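Local coordinates for glycosyl hydrolases family 2, sugar binding domain protein (Bacteroides uniformis str. 3978 T3 ii, PDB 6D1P) that probably hydrolyses O-glycosidic bonds as a family 2 beta-glucuronidase of a human gut bacterium, at residues 327-332 / 574-579; 352-357 / 379-384; 481-486 / 510-515. One frame throughout, in Å; residues are numbered along the deposited sequence. Where two conformers were deposited one is given.

Contact 1: 327-332 / 574-579; sequences GTHRHE and LFWTFK
The carbonyl oxygen of His329 faces two donors of the opposite loop: Phe578 N is the firm one, at 2.9 Å, while Thr577 OG1 lies 2.9 Å from the same oxygen in a weak bond whose proton may go elsewhere. The peptide between Trp576 and Thr577 is cis, and the two donors that follow it converge on this acceptor. The imidazole of His329 is fixed in turn. Its ND1 donates to Phe575 O at 2.9 Å; that oxygen lies in the ring plane, although the ring nitrogen stands well above the plane of the carbonyl. The second ring nitrogen, NE2, bonds to Arg362. The edge of Trp576 meets one face of His329 in a T-shaped pair, CE3 coming within 3.3 Å of CG, with the planes at 57°. With CG of Trp576 anti to its own backbone N (chi1 -178°), the indole reaches out as far as His331, whose NE2 lies 3.4 Å from its CZ2; ND1 of that histidine pairs with Tyr366. One residue earlier than His329, Thr328 lays CB over the face of Phe575, 4.2 Å from the ring centroid in a CH-pi contact, while Gly327 O accepts from Phe575 N at 3.0 Å. Farther along, Lys579 and Arg330 both form salt bridges with Glu349, and Arg330 NH1 also bonds to Gln368. Strand 321-329 pairs in parallel with strand 572-574, joining early and late strands as in a closed TIM barrel, and the non-proline cis peptide after a tryptophan recalls other clan GH-A glycosidases.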
loop_
_atom_site.group_PDB
_atom_site.type_symbol
_atom_site.label_atom_id
_atom_site.label_comp_id
_atom_site.label_asym_id
_atom_site.label_seq_id
_atom_site.Cartn_x
_atom_site.Cartn_y
_atom_site.Cartn_z
ATOM N N GLY A 327 35.865 -10.331 -12.817
ATOM C CA GLY A 327 34.872 -9.448 -12.234
ATOM C C GLY A 327 33.505 -10.033 -11.953
ATOM O O GLY A 327 33.097 -11.029 -12.558
ATOM N N THR A 328 32.792 -9.409 -11.021
ATOM C CA THR A 328 31.386 -9.683 -10.750
ATOM C C THR A 328 30.648 -8.340 -10.634
ATOM O O THR A 328 31.238 -7.262 -10.819
ATOM C CB THR A 328 31.246 -10.567 -9.489
ATOM O OG1 THR A 328 29.961 -11.212 -9.456
ATOM C CG2 THR A 328 31.465 -9.782 -8.201
ATOM N N HIS A 329 29.338 -8.407 -10.376
ATOM C CA HIS A 329 28.568 -7.246 -9.948
ATOM C C HIS A 329 27.860 -7.570 -8.638
ATOM O O HIS A 329 27.713 -8.740 -8.257
ATOM C CB HIS A 329 27.467 -6.815 -10.937
ATOM C CG HIS A 329 27.910 -6.588 -12.346
ATOM N ND1 HIS A 329 28.278 -7.615 -13.186
ATOM C CD2 HIS A 329 27.934 -5.462 -13.096
ATOM C CE1 HIS A 329 28.556 -7.126 -14.380
ATOM N NE2 HIS A 329 28.352 -5.821 -14.352
ATOM N N ARG A 330 27.384 -6.516 -7.980
ATOM C CA ARG A 330 26.475 -6.637 -6.846
ATOM C C ARG A 330 25.469 -5.500 -6.923
ATOM O O ARG A 330 25.781 -4.411 -7.416
ATOM C CB ARG A 330 27.215 -6.589 -5.494
ATOM C CG ARG A 330 27.712 -5.198 -5.134
ATOM C CD ARG A 330 28.405 -5.128 -3.773
ATOM N NE ARG A 330 27.532 -5.494 -2.658
ATOM C CZ ARG A 330 26.678 -4.664 -2.067
ATOM N NH1 ARG A 330 26.564 -3.413 -2.482
ATOM N NH2 ARG A 330 25.940 -5.085 -1.051
ATOM N N HIS A 331 24.248 -5.771 -6.468
ATOM C CA HIS A 331 23.225 -4.747 -6.304
ATOM C C HIS A 331 23.141 -4.379 -4.835
ATOM O O HIS A 331 23.580 -5.136 -3.962
ATOM C CB HIS A 331 21.858 -5.242 -6.791
ATOM C CG HIS A 331 21.500 -4.797 -8.176
ATOM N ND1 HIS A 331 21.397 -3.467 -8.532
ATOM C CD2 HIS A 331 21.199 -5.508 -9.291
ATOM C CE1 HIS A 331 21.069 -3.378 -9.808
ATOM N NE2 HIS A 331 20.938 -4.600 -10.293
ATOM N N GLU A 332 22.587 -3.206 -4.546
ATOM C CA GLU A 332 22.326 -2.855 -3.150
ATOM C C GLU A 332 20.942 -3.398 -2.795
ATOM O O GLU A 332 19.921 -2.702 -2.816
ATOM C CB GLU A 332 22.485 -1.356 -2.922
ATOM C CG GLU A 332 23.972 -0.992 -2.727
ATOM C CD GLU A 332 24.199 0.426 -2.240
ATOM O OE1 GLU A 332 23.237 1.241 -2.292
ATOM O OE2 GLU A 332 25.341 0.719 -1.811
ATOM N N LEU A 574 33.164 -9.077 -16.262
ATOM C CA LEU A 574 32.388 -9.121 -15.025
ATOM C C LEU A 574 31.137 -9.932 -15.305
ATOM O O LEU A 574 30.279 -9.499 -16.084
ATOM C CB LEU A 574 32.014 -7.721 -14.542
ATOM C CG LEU A 574 33.166 -6.716 -14.549
ATOM C CD1 LEU A 574 33.069 -5.771 -15.765
ATOM C CD2 LEU A 574 33.215 -5.937 -13.256
ATOM N N PHE A 575 31.016 -11.106 -14.691
ATOM C CA PHE A 575 29.769 -11.826 -14.872
ATOM C C PHE A 575 28.669 -11.138 -14.074
ATOM O O PHE A 575 28.931 -10.413 -13.111
ATOM C CB PHE A 575 29.908 -13.309 -14.504
ATOM C CG PHE A 575 29.980 -13.598 -13.022
ATOM C CD1 PHE A 575 31.214 -13.684 -12.375
ATOM C CD2 PHE A 575 28.818 -13.877 -12.292
ATOM C CE1 PHE A 575 31.288 -13.999 -11.010
ATOM C CE2 PHE A 575 28.871 -14.172 -10.928
ATOM C CZ PHE A 575 30.104 -14.245 -10.286
ATOM N N TRP A 576 27.434 -11.299 -14.541
ATOM C CA TRP A 576 26.248 -10.758 -13.879
ATOM C C TRP A 576 25.460 -11.959 -13.386
ATOM O O TRP A 576 24.887 -12.700 -14.193
ATOM C CB TRP A 576 25.421 -9.892 -14.829
ATOM C CG TRP A 576 24.193 -9.265 -14.190
ATOM C CD1 TRP A 576 23.007 -9.878 -13.915
ATOM C CD2 TRP A 576 24.061 -7.912 -13.745
ATOM N NE1 TRP A 576 22.151 -8.996 -13.307
ATOM C CE2 TRP A 576 22.768 -7.780 -13.191
ATOM C CE3 TRP A 576 24.910 -6.797 -13.764
ATOM C CZ2 TRP A 576 22.287 -6.566 -12.677
ATOM C CZ3 TRP A 576 24.449 -5.596 -13.240
ATOM C CH2 TRP A 576 23.142 -5.489 -12.698
ATOM N N THR A 577 25.428 -12.165 -12.077
ATOM C CA THR A 577 25.892 -11.223 -11.070
ATOM C C THR A 577 26.240 -12.076 -9.863
ATOM O O THR A 577 26.044 -13.306 -9.900
ATOM C CB THR A 577 24.798 -10.143 -10.713
ATOM O OG1 THR A 577 25.340 -9.167 -9.812
ATOM C CG2 THR A 577 23.548 -10.783 -10.098
ATOM N N PHE A 578 26.758 -11.466 -8.791
ATOM C CA PHE A 578 27.202 -12.282 -7.659
ATOM C C PHE A 578 26.028 -12.966 -6.968
ATOM O O PHE A 578 26.074 -14.175 -6.693
ATOM C CB PHE A 578 27.981 -11.439 -6.652
ATOM C CG PHE A 578 28.424 -12.221 -5.439
ATOM C CD1 PHE A 578 29.352 -13.256 -5.560
ATOM C CD2 PHE A 578 27.909 -11.929 -4.178
ATOM C CE1 PHE A 578 29.757 -13.999 -4.431
ATOM C CE2 PHE A 578 28.302 -12.648 -3.055
ATOM C CZ PHE A 578 29.223 -13.695 -3.173
ATOM N N LYS A 579 24.961 -12.205 -6.692
ATOM C CA LYS A 579 23.892 -12.615 -5.790
ATOM C C LYS A 579 22.522 -12.367 -6.412
ATOM O O LYS A 579 22.278 -11.299 -6.983
ATOM C CB LYS A 579 24.013 -11.854 -4.460
ATOM C CG LYS A 579 23.126 -12.375 -3.343
ATOM C CD LYS A 579 23.533 -11.770 -1.995
ATOM C CE LYS A 579 23.131 -10.286 -1.932
ATOM N NZ LYS A 579 24.042 -9.602 -0.995
HETATM O O HOH W 1 24.318 -7.339 -2.997
#

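Contact 2: 352-357 / 379-384; sequences QIKEMG and LGLLVW
Lys354 NZ is held by two successive carbonyls, donating to Leu379 O at 2.7 Å and to Gly380 O at 3.0 Å. In both bonds the nitrogen is tilted modestly from the carbonyl plane, by 26° at Leu379 and 18° at Gly380. A bend at the second torsion of the lysine (chi2 71°) turns an otherwise extended chain down along Leu379, the two side chains sliding past each other in opposite directions with Lys354 CD 4.2 Å from Leu379 CB. Beside this polar clasp, Ile353 CG2 touches Leu381 CD1 at 4.2 Å, the two branched side chains crossing at about a right angle.

The carbonyls that receive the ammonium group lie where helix 370-379 ends and Gly380 turns away with positive phi. The negative end of the helix dipole would probably favour a positive charge there. A third, weak acceptor for Lys354 NZ is Pro278 O. On the other segment, Gly357 closes helix 343-356 in a Schellman motif, its N donating to Lys354 O at 2.9 Å, and Gly357 O accepts a hydrogen bond from Arg326.

The end of helix 343-356 thus lies against the turn between helix 370-379 and strand 382-386. Its Ile353 also rests on Ile361 of strand 360-362, which pairs in parallel with strand 382-386, while Glu355 and Met356 meet helix 609-617 on another side.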
loop_
_atom_site.group_PDB
_atom_site.type_symbol
_atom_site.label_atom_id
_atom_site.label_comp_id
_atom_site.label_asym_id
_atom_site.label_seq_id
_atom_site.Cartn_x
_atom_site.Cartn_y
_atom_site.Cartn_z
ATOM N N GLN A 352 32.837 -12.630 1.052
ATOM C CA GLN A 352 32.435 -13.795 0.274
ATOM C C GLN A 352 32.886 -13.663 -1.177
ATOM O O GLN A 352 33.287 -14.651 -1.814
ATOM C CB GLN A 352 30.919 -13.962 0.354
ATOM C CG GLN A 352 30.404 -15.392 0.257
ATOM C CD GLN A 352 28.870 -15.451 0.365
ATOM O OE1 GLN A 352 28.199 -14.430 0.236
ATOM N NE2 GLN A 352 28.323 -16.641 0.590
ATOM N N ILE A 353 32.832 -12.440 -1.706
ATOM C CA ILE A 353 33.258 -12.178 -3.074
ATOM C C ILE A 353 34.770 -12.334 -3.191
ATOM O O ILE A 353 35.271 -13.059 -4.063
ATOM C CB ILE A 353 32.792 -10.773 -3.510
ATOM C CG1 ILE A 353 31.260 -10.722 -3.546
ATOM C CG2 ILE A 353 33.419 -10.380 -4.840
ATOM C CD1 ILE A 353 30.681 -9.424 -4.013
ATOM N N LYS A 354 35.511 -11.646 -2.314
ATOM C CA LYS A 354 36.965 -11.765 -2.295
ATOM C C LYS A 354 37.404 -13.223 -2.203
ATOM O O LYS A 354 38.275 -13.666 -2.955
ATOM C CB LYS A 354 37.538 -10.958 -1.132
ATOM C CG LYS A 354 39.055 -11.055 -1.033
ATOM C CD LYS A 354 39.732 -10.294 -2.159
ATOM C CE LYS A 354 41.253 -10.475 -2.110
ATOM N NZ LYS A 354 41.920 -9.463 -2.982
ATOM N N GLU A 355 36.765 -13.999 -1.320
ATOM C CA GLU A 355 37.086 -15.415 -1.168
ATOM C C GLU A 355 36.734 -16.238 -2.393
ATOM O O GLU A 355 37.224 -17.365 -2.516
ATOM C CB GLU A 355 36.352 -15.989 0.042
ATOM C CG GLU A 355 36.899 -15.444 1.321
ATOM C CD GLU A 355 36.006 -15.706 2.506
ATOM O OE1 GLU A 355 35.071 -16.536 2.379
ATOM O OE2 GLU A 355 36.238 -15.061 3.561
ATOM N N MET A 356 35.845 -15.736 -3.256
ATOM C CA MET A 356 35.550 -16.432 -4.499
ATOM C C MET A 356 36.694 -16.269 -5.497
ATOM O O MET A 356 36.800 -17.046 -6.450
ATOM C CB MET A 356 34.235 -15.915 -5.091
ATOM C CG MET A 356 33.682 -16.736 -6.259
ATOM S SD MET A 356 32.225 -15.947 -7.039
ATOM C CE MET A 356 32.885 -14.305 -7.324
ATOM N N GLY A 357 37.575 -15.300 -5.279
ATOM C CA GLY A 357 38.714 -15.115 -6.140
ATOM C C GLY A 357 38.548 -14.034 -7.170
ATOM O O GLY A 357 39.424 -13.894 -8.028
ATOM N N LEU A 379 40.029 -5.009 0.826
ATOM C CA LEU A 379 40.212 -6.406 0.477
ATOM C C LEU A 379 40.953 -6.584 -0.830
ATOM O O LEU A 379 41.547 -7.645 -1.060
ATOM C CB LEU A 379 38.865 -7.108 0.367
ATOM C CG LEU A 379 37.943 -6.976 1.577
ATOM C CD1 LEU A 379 36.571 -7.626 1.283
ATOM C CD2 LEU A 379 38.606 -7.578 2.810
ATOM N N GLY A 380 40.908 -5.596 -1.706
ATOM C CA GLY A 380 41.578 -5.750 -2.976
ATOM C C GLY A 380 40.629 -6.108 -4.092
ATOM O O GLY A 380 40.639 -7.232 -4.603
ATOM N N LEU A 381 39.798 -5.140 -4.480
ATOM C CA LEU A 381 38.863 -5.304 -5.582
ATOM C C LEU A 381 38.891 -4.034 -6.404
ATOM O O LEU A 381 38.605 -2.952 -5.880
ATOM C CB LEU A 381 37.438 -5.574 -5.081
ATOM C CG LEU A 381 37.207 -6.905 -4.369
ATOM C CD1 LEU A 381 35.741 -7.026 -3.913
ATOM C CD2 LEU A 381 37.586 -8.078 -5.262
ATOM N N LEU A 382 39.237 -4.163 -7.680
ATOM C CA LEU A 382 39.112 -3.036 -8.584
ATOM C C LEU A 382 37.630 -2.753 -8.842
ATOM O O LEU A 382 36.785 -3.648 -8.736
ATOM C CB LEU A 382 39.868 -3.320 -9.883
ATOM C CG LEU A 382 41.392 -3.239 -9.744
ATOM C CD1 LEU A 382 42.069 -3.991 -10.852
ATOM C CD2 LEU A 382 41.836 -1.793 -9.736
ATOM N N VAL A 383 37.320 -1.499 -9.197
ATOM C CA VAL A 383 35.943 -1.006 -9.210
ATOM C C VAL A 383 35.622 -0.266 -10.504
ATOM O O VAL A 383 36.403 0.583 -10.960
ATOM C CB VAL A 383 35.660 -0.083 -8.014
ATOM C CG1 VAL A 383 34.270 0.517 -8.147
ATOM C CG2 VAL A 383 35.818 -0.852 -6.699
ATOM N N TRP A 384 34.455 -0.598 -11.079
ATOM C CA TRP A 384 33.743 0.174 -12.092
ATOM C C TRP A 384 32.470 0.673 -11.417
ATOM O O TRP A 384 31.646 -0.129 -10.972
ATOM C CB TRP A 384 33.447 -0.709 -13.319
ATOM C CG TRP A 384 32.395 -0.258 -14.383
ATOM C CD1 TRP A 384 31.375 0.641 -14.218
ATOM C CD2 TRP A 384 32.273 -0.741 -15.743
ATOM N NE1 TRP A 384 30.643 0.758 -15.379
ATOM C CE2 TRP A 384 31.166 -0.079 -16.328
ATOM C CE3 TRP A 384 32.990 -1.661 -16.517
ATOM C CZ2 TRP A 384 30.763 -0.309 -17.656
ATOM C CZ3 TRP A 384 32.583 -1.903 -17.814
ATOM C CH2 TRP A 384 31.484 -1.222 -18.381
#

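Contact 3: 481-486 / 510-515; sequences TIWAGW and HAEWGG. With SCN (thiocyanate ion), chain I; GOL (glycerol), chain G.
Trp483 and Trp513 meet through backbone and ring in the loops that follow two strands of the TIM barrel, and this is the tight half of the contact. Trp513 CA sits over one face of Trp483, 3.8 Å from the centroid of the six-membered ring and only 12° off its normal. Gly515 CA repeats the arrangement on Trp486, 3.7 Å from the centroid of the five-membered ring. The indole of Trp513 takes no part in this: its CG stands between the backbone N and the carbonyl carbon (chi1 61°), which directs the ring away to stack on His560. His510 NE2 divides its N-H between Ile482 O and Glu512 O, both weak bonds at 2.8 Å, while ND1 is anchored by Glu498. Within this buried part one water links Ile482 N to Ala511 O and another links Ala484 O to Gly514 N.

The looser side lies at exposed Thr481, whose OG1 makes a weak bond to a thiocyanate nitrogen, and at a glycerol that, like the thiocyanate, probably comes from the crystallisation liquor. Glu512 forms a salt bridge through OE2 with Arg362, and its OE1 bonds to a second glycerol; Glu428 and Arg391 hydrogen-bond to glycerol as well. Glycerol O3 lies between the two segments, 3.0 Å from Trp483 NE1 in a weak bond and 3.0 Å from Glu512 OE1, its proton not assigned.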
loop_
_atom_site.group_PDB
_atom_site.type_symbol
_atom_site.label_atom_id
_atom_site.label_comp_id
_atom_site.label_asym_id
_atom_site.label_seq_id
_atom_site.Cartn_x
_atom_site.Cartn_y
_atom_site.Cartn_z
ATOM N N THR A 481 26.866 -6.086 -25.526
ATOM C CA THR A 481 26.100 -7.097 -24.814
ATOM C C THR A 481 26.471 -8.450 -25.400
ATOM O O THR A 481 26.340 -8.655 -26.603
ATOM C CB THR A 481 24.583 -6.835 -24.888
ATOM O OG1 THR A 481 23.864 -7.913 -24.273
ATOM C CG2 THR A 481 24.092 -6.683 -26.315
ATOM N N ILE A 482 26.962 -9.362 -24.554
ATOM C CA ILE A 482 27.415 -10.681 -24.996
ATOM C C ILE A 482 27.071 -11.716 -23.930
ATOM O O ILE A 482 27.718 -11.773 -22.876
ATOM C CB ILE A 482 28.920 -10.720 -25.314
ATOM C CG1 ILE A 482 29.253 -9.823 -26.504
ATOM C CG2 ILE A 482 29.348 -12.151 -25.601
ATOM C CD1 ILE A 482 30.764 -9.666 -26.749
ATOM N N TRP A 483 26.112 -12.584 -24.237
ATOM C CA TRP A 483 25.566 -13.566 -23.308
ATOM C C TRP A 483 25.516 -14.928 -23.988
ATOM O O TRP A 483 24.457 -15.549 -24.108
ATOM C CB TRP A 483 24.158 -13.184 -22.834
ATOM C CG TRP A 483 24.097 -11.999 -21.940
ATOM C CD1 TRP A 483 24.176 -10.684 -22.306
ATOM C CD2 TRP A 483 23.931 -12.016 -20.515
ATOM N NE1 TRP A 483 24.075 -9.880 -21.187
ATOM C CE2 TRP A 483 23.918 -10.677 -20.080
ATOM C CE3 TRP A 483 23.800 -13.042 -19.563
ATOM C CZ2 TRP A 483 23.792 -10.334 -18.733
ATOM C CZ3 TRP A 483 23.678 -12.699 -18.232
ATOM C CH2 TRP A 483 23.664 -11.353 -17.830
ATOM N N ALA A 484 26.684 -15.381 -24.443
ATOM C CA ALA A 484 26.819 -16.678 -25.090
ATOM C C ALA A 484 26.133 -17.751 -24.274
ATOM O O ALA A 484 26.394 -17.897 -23.082
ATOM C CB ALA A 484 28.303 -17.022 -25.256
ATOM N N GLY A 485 25.261 -18.510 -24.917
ATOM C CA GLY A 485 24.544 -19.553 -24.223
ATOM C C GLY A 485 23.364 -19.094 -23.388
ATOM O O GLY A 485 22.602 -19.947 -22.906
ATOM N N TRP A 486 23.171 -17.785 -23.193
ATOM C CA TRP A 486 22.055 -17.308 -22.386
ATOM C C TRP A 486 21.048 -16.544 -23.234
ATOM O O TRP A 486 19.976 -17.067 -23.518
ATOM C CB TRP A 486 22.501 -16.469 -21.186
ATOM C CG TRP A 486 21.313 -16.329 -20.289
ATOM C CD1 TRP A 486 20.548 -15.200 -20.066
ATOM C CD2 TRP A 486 20.679 -17.390 -19.566
ATOM N NE1 TRP A 486 19.496 -15.502 -19.206
ATOM C CE2 TRP A 486 19.557 -16.837 -18.891
ATOM C CE3 TRP A 486 20.959 -18.753 -19.409
ATOM C CZ2 TRP A 486 18.733 -17.601 -18.069
ATOM C CZ3 TRP A 486 20.132 -19.506 -18.589
ATOM C CH2 TRP A 486 19.026 -18.929 -17.934
ATOM N N HIS A 510 34.365 -6.853 -21.230
ATOM C CA HIS A 510 33.101 -7.576 -21.299
ATOM C C HIS A 510 32.358 -7.427 -19.969
ATOM O O HIS A 510 32.639 -8.131 -19.000
ATOM C CB HIS A 510 33.311 -9.035 -21.670
ATOM C CG HIS A 510 32.032 -9.790 -21.837
ATOM N ND1 HIS A 510 31.961 -11.009 -22.472
ATOM C CD2 HIS A 510 30.767 -9.500 -21.438
ATOM C CE1 HIS A 510 30.712 -11.439 -22.460
ATOM N NE2 HIS A 510 29.968 -10.545 -21.832
ATOM N N ALA A 511 31.394 -6.517 -19.928
ATOM C CA ALA A 511 30.533 -6.339 -18.760
ATOM C C ALA A 511 29.223 -7.078 -18.997
ATOM O O ALA A 511 28.511 -6.781 -19.966
ATOM C CB ALA A 511 30.266 -4.859 -18.484
ATOM N N GLU A 512 28.944 -8.057 -18.127
ATOM C CA GLU A 512 27.708 -8.828 -18.003
ATOM C C GLU A 512 27.753 -10.065 -18.886
ATOM O O GLU A 512 27.896 -9.960 -20.105
ATOM C CB GLU A 512 26.449 -7.991 -18.315
ATOM C CG GLU A 512 26.261 -6.802 -17.397
ATOM C CD GLU A 512 24.849 -6.181 -17.481
ATOM O OE1 GLU A 512 23.891 -6.895 -17.851
ATOM O OE2 GLU A 512 24.714 -4.965 -17.201
ATOM N N TRP A 513 27.637 -11.234 -18.254
ATOM C CA TRP A 513 27.440 -12.536 -18.877
ATOM C C TRP A 513 27.140 -13.525 -17.765
ATOM O O TRP A 513 27.412 -13.262 -16.592
ATOM C CB TRP A 513 28.666 -13.000 -19.671
ATOM C CG TRP A 513 29.890 -13.165 -18.839
ATOM C CD1 TRP A 513 30.794 -12.196 -18.511
ATOM C CD2 TRP A 513 30.360 -14.374 -18.231
ATOM N NE1 TRP A 513 31.798 -12.725 -17.730
ATOM C CE2 TRP A 513 31.561 -14.065 -17.558
ATOM C CE3 TRP A 513 29.891 -15.693 -18.205
ATOM C CZ2 TRP A 513 32.295 -15.025 -16.872
ATOM C CZ3 TRP A 513 30.617 -16.639 -17.514
ATOM C CH2 TRP A 513 31.803 -16.304 -16.855
ATOM N N GLY A 514 26.611 -14.677 -18.152
ATOM C CA GLY A 514 26.232 -15.707 -17.204
ATOM C C GLY A 514 24.835 -16.212 -17.502
ATOM O O GLY A 514 24.521 -16.504 -18.664
ATOM N N GLY A 515 23.977 -16.271 -16.487
ATOM C CA GLY A 515 22.605 -16.691 -16.686
ATOM C C GLY A 515 21.961 -17.122 -15.387
ATOM O O GLY A 515 22.613 -17.236 -14.343
HETATM S S SCN I . 24.136 -12.745 -26.822
HETATM C C SCN I . 23.284 -11.194 -26.736
HETATM N N SCN I . 22.712 -10.197 -26.453
HETATM C C1 GOL G . 18.868 -8.071 -18.954
HETATM O O1 GOL G . 17.557 -7.695 -19.422
HETATM C C2 GOL G . 19.941 -7.954 -20.141
HETATM O O2 GOL G . 19.874 -6.762 -20.869
HETATM C C3 GOL G . 21.362 -8.181 -19.505
HETATM O O3 GOL G . 22.322 -7.575 -20.362
HETATM O O HOH W 2 27.064 -8.017 -22.058
HETATM O O HOH W 3 26.104 -15.717 -20.971
#

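How the contacts relate
All three buried contacts reach the barrel sheet, their centres about 6, 12 and 18 Å from the centre of the chain. Contact 1 combines backbone pairing with an aromatic cluster. Contact 2 lies on the outer helical layer, where a lysine meets a helix end, and includes partly exposed Lys354 and Leu379. Contact 3 mixes CH-pi packing with waters and borders exposed Thr481 and the bound small molecules. Contacts 1 and 3 are joined directly, Leu574 O lying 2.8 Å from Glu512 N in a probable hydrogen bond. Contacts 1 and 2 meet through apolar packing, with Phe578 CE2 3.6 Å from Ile353 CG1. Between contacts 2 and 3, Trp384 CZ3 touches Ala511 CB at 3.8 Å.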